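Local coordinates for protein putative enoyl-CoA hydratase/isomerase (Bordetella parapertussis, PDB 3ISA) that probably acts on acyl-CoA thioesters as a hydratase or isomerase of the crotonase family, its precise reaction and substrate being unestablished, at residues E73-S76 with E77-L81; R226-Q230 with P231-A235; E170-I174 with G175-D179; R145-R148 with D149-A153; V43-A46 with H47-Q50. All coordinates share one frame; numbering follows the deposited sequence. Where two conformers were deposited one is given.

Along the chain the order is interaction 5, interaction 1, interaction 4, interaction 3 and interaction 2, each a short contact at a helix start, a helix end or the turn that follows. Interactions 1 and 2 lie with centres 10 Å apart and touch: Lys234 reaches back to the carbonyls of Glu73 and Gln75, and both border the second subunit. Interactions 3 and 4, with centres 12 Å apart, meet through Phe176 and Phe147; interaction 3 lies across the chain's centre from interaction 1, their centres 35 Å apart. Interaction 5 stands apart, at the end of helix 33-48 within a beta-alpha-beta unit. The contacts thus form two touching pairs plus one separate helix end within the crotonase-like chain.

Interaction 1 (E73-S76 with E77-L81); sequences ETQS and EGDLL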
# COMPACT_ATOMS: atom_id res chain seq x y z
N GLU D 73 -21.12 30.27 17.40
CA GLU D 73 -21.50 31.43 16.56
C GLU D 73 -20.47 32.56 16.56
O GLU D 73 -20.30 33.26 15.56
CB GLU D 73 -22.88 31.97 16.95
CG GLU D 73 -24.05 31.10 16.50
CD GLU D 73 -24.51 31.38 15.07
OE1 GLU D 73 -23.67 31.48 14.14
OE2 GLU D 73 -25.74 31.49 14.87
N THR D 74 -19.77 32.73 17.68
CA THR D 74 -18.75 33.77 17.80
C THR D 74 -17.35 33.28 17.45
O THR D 74 -16.37 34.03 17.56
CB THR D 74 -18.76 34.41 19.22
OG1 THR D 74 -18.54 33.40 20.20
CG2 THR D 74 -20.09 35.09 19.49
N GLN D 75 -17.24 32.02 17.02
CA GLN D 75 -15.95 31.52 16.55
C GLN D 75 -15.95 31.46 15.04
O GLN D 75 -17.00 31.26 14.43
CB GLN D 75 -15.63 30.16 17.17
CG GLN D 75 -15.42 30.25 18.69
CD GLN D 75 -14.90 28.97 19.29
OE1 GLN D 75 -14.45 28.08 18.57
NE2 GLN D 75 -14.93 28.87 20.62
N SER D 76 -14.79 31.65 14.42
CA SER D 76 -14.73 31.66 12.96
C SER D 76 -14.74 30.25 12.41
O SER D 76 -14.57 29.29 13.16
CB SER D 76 -13.47 32.39 12.50
OG SER D 76 -12.31 31.65 12.87
N GLU D 77 -14.94 30.13 11.09
CA GLU D 77 -14.84 28.85 10.39
C GLU D 77 -13.50 28.19 10.68
O GLU D 77 -13.43 26.98 10.90
CB GLU D 77 -15.01 29.02 8.87
CG GLU D 77 -16.32 29.64 8.40
CD GLU D 77 -17.51 28.68 8.40
OE1 GLU D 77 -18.52 29.00 7.75
OE2 GLU D 77 -17.45 27.61 9.05
N GLY D 78 -12.44 29.01 10.67
CA GLY D 78 -11.07 28.58 10.96
C GLY D 78 -10.91 28.05 12.38
O GLY D 78 -10.31 26.99 12.59
N ASP D 79 -11.43 28.80 13.34
CA ASP D 79 -11.42 28.41 14.75
C ASP D 79 -12.01 27.02 14.93
O ASP D 79 -11.46 26.21 15.66
CB ASP D 79 -12.26 29.38 15.58
CG ASP D 79 -11.65 30.76 15.72
OD1 ASP D 79 -10.41 30.92 15.57
OD2 ASP D 79 -12.44 31.69 15.98
N LEU D 80 -13.15 26.77 14.27
CA LEU D 80 -13.87 25.50 14.40
C LEU D 80 -13.09 24.35 13.76
O LEU D 80 -13.01 23.25 14.32
CB LEU D 80 -15.27 25.60 13.79
CG LEU D 80 -16.17 26.65 14.45
CD1 LEU D 80 -17.47 26.77 13.66
CD2 LEU D 80 -16.43 26.35 15.93
N LEU D 81 -12.51 24.63 12.59
CA LEU D 81 -11.63 23.66 11.91
C LEU D 81 -10.45 23.25 12.79
O LEU D 81 -10.18 22.07 12.94
CB LEU D 81 -11.12 24.20 10.56
CG LEU D 81 -10.05 23.30 9.90
CD1 LEU D 81 -10.61 21.91 9.50
CD2 LEU D 81 -9.35 23.97 8.71
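Ser76 and Asp79 hold each other by two bonds. The backbone N of Asp79 donates to Ser76 OG at 3.0 Å, and in return Ser76 N donates to Asp79 OD2 at 2.8 Å, nearly straight at 169°. The second bond reaches OD2 from above the carboxylate plane. Together they make a capping box at the start of helix 77-95, with Ser76 as the N-cap. A third bond, Leu80 N to Ser76 O at 3.1 Å, begins the regular helical pattern.

The torsions explain the reach. Ser76 OG sits between its own backbone N and carbonyl carbon (chi1 67°), which swings it over the first turn, while Asp79 CG lies beside its backbone N and turns the carboxylate back toward the chain entering the helix. Gln75 crosses Asp79 at a slant: its CB lies 3.7 Å from Asp79 OD2, and its amide plane stands almost perpendicular to the carboxylate. Gln75 OE1 passes Leu80 CD2 at 3.7 Å and is hydrogen-bonded to Arg83.

Further out, Lys234 NZ donates to the carbonyl oxygens of Glu73 and Gln75, fixing the loop that leads in, and in the conformer given Glu77 OE2 accepts from Lys234 N. Ser76 OG and Asp79 OD1 pair reciprocally with Asp79 and Ser76 of the second subunit, tying the two caps together.

Chemically, each member of the box uses its side chain to satisfy a backbone N-H of the other, and the carboxylate near the helix start is probably stabilised by the helix dipole.

Interaction 2 (R226-Q230 with P231-A235); sequences RSAAQ and PGFKA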
# COMPACT_ATOMS: atom_id res chain seq x y z
N ARG D 226 -10.78 17.86 5.25
CA ARG D 226 -11.61 18.18 4.08
C ARG D 226 -13.05 18.46 4.48
O ARG D 226 -13.63 19.44 4.03
CB ARG D 226 -11.58 17.07 3.03
CG ARG D 226 -10.26 16.97 2.31
CD ARG D 226 -10.33 16.18 1.01
NE ARG D 226 -8.96 15.91 0.57
CZ ARG D 226 -8.30 14.80 0.86
NH1 ARG D 226 -8.87 13.83 1.57
NH2 ARG D 226 -7.04 14.67 0.44
N SER D 227 -13.62 17.60 5.33
CA SER D 227 -15.03 17.72 5.75
C SER D 227 -15.32 19.02 6.50
O SER D 227 -16.33 19.68 6.24
CB SER D 227 -15.46 16.49 6.57
OG SER D 227 -14.93 16.48 7.88
N ALA D 228 -14.44 19.39 7.43
CA ALA D 228 -14.63 20.59 8.25
C ALA D 228 -14.20 21.89 7.54
O ALA D 228 -14.57 22.98 7.96
CB ALA D 228 -13.91 20.42 9.57
N ALA D 229 -13.41 21.76 6.46
CA ALA D 229 -12.95 22.93 5.69
C ALA D 229 -13.85 23.32 4.50
O ALA D 229 -13.61 24.35 3.87
CB ALA D 229 -11.50 22.73 5.22
N GLN D 230 -14.84 22.48 4.16
CA GLN D 230 -15.79 22.83 3.10
C GLN D 230 -16.48 24.15 3.49
O GLN D 230 -16.96 24.28 4.63
CB GLN D 230 -16.87 21.75 2.91
CG GLN D 230 -16.39 20.35 2.52
CD GLN D 230 -15.71 20.28 1.15
OE1 GLN D 230 -15.98 21.09 0.25
NE2 GLN D 230 -14.82 19.29 0.98
N PRO D 231 -16.48 25.16 2.58
CA PRO D 231 -17.24 26.39 2.85
C PRO D 231 -18.67 26.11 3.34
O PRO D 231 -19.30 25.17 2.88
CB PRO D 231 -17.25 27.08 1.49
CG PRO D 231 -15.89 26.72 0.94
CD PRO D 231 -15.77 25.25 1.29
N GLY D 232 -19.12 26.90 4.31
CA GLY D 232 -20.47 26.75 4.88
C GLY D 232 -20.58 25.79 6.06
O GLY D 232 -21.69 25.41 6.43
N PHE D 233 -19.44 25.44 6.66
CA PHE D 233 -19.36 24.53 7.84
C PHE D 233 -20.25 25.00 8.98
O PHE D 233 -21.08 24.23 9.49
CB PHE D 233 -17.88 24.41 8.31
CG PHE D 233 -17.65 23.42 9.46
CD1 PHE D 233 -18.20 22.15 9.44
CD2 PHE D 233 -16.81 23.77 10.52
CE1 PHE D 233 -17.96 21.23 10.50
CE2 PHE D 233 -16.56 22.87 11.58
CZ PHE D 233 -17.14 21.60 11.56
N LYS D 234 -20.10 26.27 9.33
CA LYS D 234 -20.84 26.90 10.40
C LYS D 234 -22.35 26.88 10.16
O LYS D 234 -23.13 26.60 11.10
CB LYS D 234 -20.36 28.34 10.55
CG LYS D 234 -20.13 28.75 11.96
CD LYS D 234 -19.46 30.10 12.02
CE LYS D 234 -20.07 30.91 13.12
NZ LYS D 234 -19.35 32.19 13.32
N ALA D 235 -22.75 27.16 8.92
CA ALA D 235 -24.16 27.11 8.53
C ALA D 235 -24.73 25.69 8.62
O ALA D 235 -25.88 25.52 9.06
CB ALA D 235 -24.37 27.69 7.12
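A type II beta turn from Gln230 to Phe233 links helix 217-229 to helix 233-241, and across it Ala228 meets the Phe233 ring. The aromatic contact is a CH-pi one: Ala228 CA stands 4.0 Å from the ring centroid and only 10° off its normal, over the middle of one face. The carbonyl oxygen of Ala228 lies over the same ring, 3.5 Å from Phe233 CG. With CG of Phe233 opposite its backbone N (chi1 -176°), the ring is directed back against Ala228, in the last turn of helix 217-229.

Apolar packing adds Ala228 CB, 4.0 Å from Phe233 CZ. Leu80 and Glu77 of helix 77-95 and Phe138 also touch the Phe233 side chain, placing it where two helices and a loop come together.

Hydrogen bonding across the turn is slight: Phe233 N to Gln230 O, 3.4 Å, is weak. Gln230 O also accepts from Arg236 NH2, and Pro231 O from Arg236 NH1, so one arginine steadies two carbonyls of the turn. Gly232, the N-cap of helix 233-241, has a positive phi of 89°. On the Gln230 side chain, bent at chi2, NE2 folds back to make a weak bond of 3.3 Å to Arg226 O.

Interaction 3 (E170-I174 with G175-D179); sequences EARRI and GFVRD
The Phe176 ring has Ala171 CB at its edge, near the ring plane, and the Arg172 guanidinium likewise takes Asp179 OD1 at its edge. In the conformer given, the Arg173 guanidinium lies with one face over Glu170 CA. The Arg172-Asp179 pair is a long salt bridge, with NE of Arg172 3.6 Å from OD1 of Asp179; the two side chains lie side by side and point the same way, but their planes are 85° apart. Beyond the segments, Phe147 and Phe131 meet the Phe176 ring edge-to-face, which plants it in an aromatic cluster.

Val177 CG2 comes between the backbone N and carbonyl carbon of its own residue, and from there it reaches Arg172 CB at 3.9 Å and Ala171 CB at 4.1 Å. Ile174 CG1 packs on Phe176 CB at 4.0 Å.

Ala171 O receives Val177 N at 3.2 Å and, more weakly, Phe176 N at 2.8 Å, while Gly175 N bonds to Arg172 O at 3.2 Å. A water lies within hydrogen-bonding distance of both Arg172 O and Val177 O. Gly175, with phi 82°, takes the left-handed conformation that turns the chain out of helix 168-173, and with its bonds back into the last turn completes a Schellman motif leading toward strand 179-180.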
# COMPACT_ATOMS: atom_id res chain seq x y z
N GLU D 170 -27.00 -2.95 22.10
CA GLU D 170 -26.51 -2.91 20.72
C GLU D 170 -25.00 -2.75 20.67
O GLU D 170 -24.34 -3.47 19.92
CB GLU D 170 -27.18 -1.81 19.88
CG GLU D 170 -26.73 -1.91 18.41
CD GLU D 170 -27.43 -0.96 17.44
OE1 GLU D 170 -28.39 -0.26 17.82
OE2 GLU D 170 -26.99 -0.93 16.26
N ALA D 171 -24.46 -1.82 21.47
CA ALA D 171 -23.00 -1.63 21.56
C ALA D 171 -22.26 -2.94 21.90
O ALA D 171 -21.23 -3.25 21.29
CB ALA D 171 -22.67 -0.54 22.57
N ARG D 172 -22.81 -3.72 22.82
CA ARG D 172 -22.26 -5.03 23.17
C ARG D 172 -22.33 -6.05 22.01
O ARG D 172 -21.32 -6.70 21.71
CB ARG D 172 -22.89 -5.60 24.45
CG ARG D 172 -21.95 -6.56 25.20
CD ARG D 172 -22.69 -7.75 25.83
NE ARG D 172 -23.26 -7.44 27.14
CZ ARG D 172 -24.54 -7.14 27.37
NH1 ARG D 172 -24.94 -6.87 28.60
NH2 ARG D 172 -25.41 -7.11 26.37
N ARG D 173 -23.51 -6.15 21.39
CA ARG D 173 -23.71 -7.06 20.26
C ARG D 173 -22.72 -6.84 19.12
O ARG D 173 -22.14 -7.80 18.62
CB ARG D 173 -25.16 -6.96 19.76
CG ARG D 173 -26.11 -7.95 20.44
CD ARG D 173 -27.51 -7.36 20.66
NE ARG D 173 -27.95 -6.48 19.58
CZ ARG D 173 -28.83 -5.49 19.73
NH1 ARG D 173 -29.16 -4.74 18.69
NH2 ARG D 173 -29.36 -5.25 20.92
N ILE D 174 -22.52 -5.58 18.73
CA ILE D 174 -21.64 -5.24 17.61
C ILE D 174 -20.15 -5.19 17.97
O ILE D 174 -19.30 -4.94 17.10
CB ILE D 174 -22.12 -3.94 16.92
CG1 ILE D 174 -21.89 -2.73 17.84
CG2 ILE D 174 -23.59 -4.06 16.52
CD1 ILE D 174 -22.41 -1.40 17.29
N GLY D 175 -19.82 -5.44 19.24
CA GLY D 175 -18.43 -5.48 19.71
C GLY D 175 -17.84 -4.10 19.99
O GLY D 175 -16.62 -3.96 20.13
N PHE D 176 -18.70 -3.09 20.10
CA PHE D 176 -18.27 -1.74 20.46
C PHE D 176 -17.86 -1.66 21.95
O PHE D 176 -16.99 -0.87 22.31
CB PHE D 176 -19.32 -0.69 20.08
CG PHE D 176 -18.82 0.74 20.17
CD1 PHE D 176 -17.73 1.15 19.41
CD2 PHE D 176 -19.44 1.65 21.00
CE1 PHE D 176 -17.26 2.47 19.49
CE2 PHE D 176 -18.97 2.97 21.10
CZ PHE D 176 -17.88 3.38 20.35
N VAL D 177 -18.49 -2.46 22.80
CA VAL D 177 -18.04 -2.58 24.21
C VAL D 177 -17.70 -4.04 24.52
O VAL D 177 -18.27 -4.96 23.93
CB VAL D 177 -19.05 -1.99 25.25
CG1 VAL D 177 -19.23 -0.48 25.04
CG2 VAL D 177 -20.40 -2.68 25.21
N ARG D 178 -16.73 -4.24 25.42
CA ARG D 178 -16.34 -5.57 25.89
C ARG D 178 -17.50 -6.18 26.64
O ARG D 178 -17.84 -7.35 26.46
CB ARG D 178 -15.16 -5.48 26.85
CG ARG D 178 -13.83 -5.65 26.21
CD ARG D 178 -12.72 -5.18 27.14
NE ARG D 178 -12.16 -6.26 27.96
CZ ARG D 178 -11.15 -7.05 27.58
NH1 ARG D 178 -10.70 -8.00 28.40
NH2 ARG D 178 -10.60 -6.91 26.38
N ASP D 179 -18.10 -5.36 27.49
CA ASP D 179 -19.21 -5.77 28.32
C ASP D 179 -19.85 -4.55 28.93
O ASP D 179 -19.30 -3.44 28.88
CB ASP D 179 -18.75 -6.73 29.43
CG ASP D 179 -19.75 -7.85 29.68
OD1 ASP D 179 -20.95 -7.55 29.92
OD2 ASP D 179 -19.34 -9.02 29.61
O HOH W 1 -18.92 -7.45 23.14

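Interaction 4 (R145-R148 with D149-A153); sequences RRFR and DIVGA
Arg148 and Asp149 are joined by a salt bridge in which two nitrogens grip one oxygen. NH2 of Arg148 lies 3.0 Å from Asp149 OD1, and NE of Arg148 lies 3.2 Å from the same atom. The arginine approaches side-on and keeps OD1 close to its guanidinium plane, while the carboxylate is turned 30° from that plane; NE arrives on the anti side of OD1 and NH2 on the syn side, from the same face.

The arginine's shape allows this between neighbours: CG is opposite the backbone N, and the bend at chi3, 67°, folds the guanidinium back over the helix. Arg145 CG covers one of its faces, and Arg148 CG also touches Ala153 CA at 3.8 Å.

On another side of the helix, Phe147 likewise projects with CG opposite its N, presenting a ring face to Val151 one turn later. Val151 CG2 sits 4.0 Å from the ring centroid, 19° off the normal, a CH-pi contact. Val151 N bonds to Phe147 O at 3.1 Å and Gly152 N to Arg148 O at 2.7 Å, whereas Ile150 N makes only weak bonds; Gly152 then leaves helical angles with positive phi.

Asp149 OD2 is hydrogen-bonded to His216 and lies near Asp214 OD2. The carboxylate therefore shares its two oxygens between an arginine and a histidine, and the positive guanidinium probably helps offset the nearby acid.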
# COMPACT_ATOMS: atom_id res chain seq x y z
N ARG D 145 -13.43 5.65 10.04
CA ARG D 145 -12.72 4.40 9.76
C ARG D 145 -12.40 3.61 11.02
O ARG D 145 -12.44 2.38 11.00
CB ARG D 145 -11.42 4.67 9.01
CG ARG D 145 -11.64 5.16 7.58
CD ARG D 145 -10.35 5.03 6.80
NE ARG D 145 -10.45 5.60 5.45
CZ ARG D 145 -10.31 6.89 5.15
NH1 ARG D 145 -10.08 7.80 6.12
NH2 ARG D 145 -10.42 7.27 3.88
N ARG D 146 -12.08 4.32 12.11
CA ARG D 146 -11.85 3.64 13.40
C ARG D 146 -13.10 2.95 13.90
O ARG D 146 -13.03 1.81 14.39
CB ARG D 146 -11.28 4.58 14.47
CG ARG D 146 -9.77 4.89 14.27
CD ARG D 146 -9.15 5.73 15.44
NE ARG D 146 -9.92 6.96 15.66
CZ ARG D 146 -9.72 8.12 15.03
NH1 ARG D 146 -8.72 8.29 14.17
NH2 ARG D 146 -10.52 9.14 15.30
N PHE D 147 -14.24 3.60 13.74
CA PHE D 147 -15.49 2.95 14.13
C PHE D 147 -15.77 1.74 13.24
O PHE D 147 -16.12 0.67 13.74
CB PHE D 147 -16.64 3.95 14.15
CG PHE D 147 -17.94 3.37 14.66
CD1 PHE D 147 -18.07 2.98 16.00
CD2 PHE D 147 -19.03 3.23 13.80
CE1 PHE D 147 -19.28 2.45 16.46
CE2 PHE D 147 -20.23 2.72 14.26
CZ PHE D 147 -20.36 2.33 15.58
N ARG D 148 -15.52 1.88 11.93
CA ARG D 148 -15.60 0.78 10.98
C ARG D 148 -14.74 -0.44 11.37
O ARG D 148 -15.22 -1.57 11.36
CB ARG D 148 -15.23 1.27 9.58
CG ARG D 148 -15.21 0.16 8.52
CD ARG D 148 -14.30 0.57 7.39
NE ARG D 148 -12.90 0.63 7.81
CZ ARG D 148 -11.93 1.14 7.06
NH1 ARG D 148 -12.21 1.65 5.86
NH2 ARG D 148 -10.67 1.15 7.50
N ASP D 149 -13.49 -0.18 11.76
CA ASP D 149 -12.52 -1.21 12.14
C ASP D 149 -12.99 -2.05 13.32
O ASP D 149 -12.66 -3.23 13.41
CB ASP D 149 -11.16 -0.59 12.44
CG ASP D 149 -10.43 -0.11 11.19
OD1 ASP D 149 -10.90 -0.35 10.06
OD2 ASP D 149 -9.36 0.48 11.33
N ILE D 150 -13.76 -1.42 14.21
CA ILE D 150 -14.30 -2.09 15.39
C ILE D 150 -15.54 -2.94 15.04
O ILE D 150 -15.55 -4.14 15.33
CB ILE D 150 -14.67 -1.07 16.48
CG1 ILE D 150 -13.40 -0.37 17.02
CG2 ILE D 150 -15.50 -1.72 17.63
CD1 ILE D 150 -13.71 0.94 17.80
N VAL D 151 -16.55 -2.33 14.42
CA VAL D 151 -17.86 -2.95 14.26
C VAL D 151 -18.11 -3.56 12.87
O VAL D 151 -19.12 -4.23 12.67
CB VAL D 151 -19.02 -1.96 14.59
CG1 VAL D 151 -18.91 -1.40 16.02
CG2 VAL D 151 -19.06 -0.82 13.55
N GLY D 152 -17.20 -3.34 11.91
CA GLY D 152 -17.38 -3.83 10.55
C GLY D 152 -18.09 -2.78 9.70
O GLY D 152 -18.88 -1.98 10.22
N ALA D 153 -17.78 -2.76 8.40
CA ALA D 153 -18.33 -1.76 7.46
C ALA D 153 -19.85 -1.75 7.36
O ALA D 153 -20.45 -0.68 7.21
CB ALA D 153 -17.70 -1.92 6.07

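Interaction 5 (V43-A46 with H47-Q50); sequences VDAA and HREQ
Val43 O, Asp44 O and Ala45 O accept from the backbone N of His47, Arg48 and Glu49 in turn, each at 3.0 Å, carrying helix 33-48 to its last residues before Gln50 takes a positive phi of 51°.

In the conformer given, His47 lies beside Val43, both side chains pointing the same way. Val43 CG1 comes to 3.4 Å from His47 CE1, and Val43 O sits over one face of the imidazole, 3.3 Å from His47 CG and displaced toward the rim. With CG beside its own backbone N (chi1 -65°), the ring lies back along the preceding turn. A water links this ring to Asp44, one turn back: it donates to Asp44 OD1 at 2.9 Å and is 2.8 Å from His47 ND1. The same carboxylate oxygen takes a salt bridge from Arg93, while His47 NE2 makes a weak hydrogen bond to Ser97, so both ring nitrogens of the imidazole have polar partners.

Arg48, bent at chi3, lays a guanidinium face over Ala45 CA and places NH2 3.6 Å from Ala45 CB. Glu49 stretches past the same alanine, its CG 3.3 Å from Ala45 O, and reaches Trp18 of strand 17-22.

On the buried side, Val43 touches Phe56, and Ala46 and His47 touch Leu54, all on strand 53-58. This seats the last turn against the sheet. Gln50 ends it in a Schellman motif, the C-terminal cap through which the helix of this beta-alpha-beta crossover passes into strand 53-58.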
# COMPACT_ATOMS: atom_id res chain seq x y z
N VAL D 43 -1.93 13.10 27.76
CA VAL D 43 -1.58 11.91 26.97
C VAL D 43 -0.10 11.91 26.54
O VAL D 43 0.59 10.90 26.69
CB VAL D 43 -2.56 11.70 25.77
CG1 VAL D 43 -2.06 10.62 24.86
CG2 VAL D 43 -3.97 11.33 26.30
N ASP D 44 0.39 13.06 26.05
CA ASP D 44 1.81 13.20 25.68
C ASP D 44 2.74 12.96 26.87
O ASP D 44 3.77 12.30 26.72
CB ASP D 44 2.10 14.58 25.07
CG ASP D 44 1.51 14.74 23.67
OD1 ASP D 44 0.96 13.78 23.10
OD2 ASP D 44 1.60 15.86 23.13
N ALA D 45 2.38 13.48 28.05
CA ALA D 45 3.17 13.30 29.26
C ALA D 45 3.20 11.83 29.68
O ALA D 45 4.25 11.30 30.02
CB ALA D 45 2.62 14.17 30.38
N ALA D 46 2.04 11.16 29.61
CA ALA D 46 1.96 9.73 29.90
C ALA D 46 2.81 8.87 28.95
O ALA D 46 3.40 7.87 29.39
CB ALA D 46 0.51 9.27 29.89
N HIS D 47 2.88 9.26 27.67
CA HIS D 47 3.70 8.54 26.72
C HIS D 47 5.20 8.74 27.02
O HIS D 47 5.98 7.79 26.95
CB HIS D 47 3.31 8.90 25.28
CG HIS D 47 1.92 8.46 24.91
ND1 HIS D 47 1.33 8.81 23.72
CD2 HIS D 47 1.01 7.72 25.58
CE1 HIS D 47 0.12 8.28 23.67
NE2 HIS D 47 -0.10 7.63 24.79
N ARG D 48 5.59 9.96 27.40
CA ARG D 48 6.97 10.22 27.84
C ARG D 48 7.34 9.37 29.06
O ARG D 48 8.44 8.83 29.16
CB ARG D 48 7.18 11.70 28.13
CG ARG D 48 7.25 12.58 26.86
CD ARG D 48 7.84 13.98 27.17
NE ARG D 48 7.26 14.56 28.39
CZ ARG D 48 6.15 15.30 28.43
NH1 ARG D 48 5.49 15.58 27.31
NH2 ARG D 48 5.71 15.78 29.61
N GLU D 49 6.38 9.22 29.98
CA GLU D 49 6.63 8.54 31.25
C GLU D 49 6.33 7.04 31.16
O GLU D 49 6.47 6.28 32.14
CB GLU D 49 5.86 9.27 32.37
CG GLU D 49 6.36 10.75 32.52
CD GLU D 49 5.52 11.67 33.44
OE1 GLU D 49 5.20 11.28 34.57
OE2 GLU D 49 5.24 12.84 33.03
N GLN D 50 5.94 6.60 29.96
CA GLN D 50 5.64 5.19 29.65
C GLN D 50 4.66 4.54 30.63
O GLN D 50 4.85 3.40 31.06
CB GLN D 50 6.92 4.36 29.53
CG GLN D 50 7.77 4.78 28.36
CD GLN D 50 8.97 3.88 28.19
OE1 GLN D 50 9.83 3.83 29.05
NE2 GLN D 50 9.01 3.15 27.08
O HOH W 2 1.94 11.17 22.44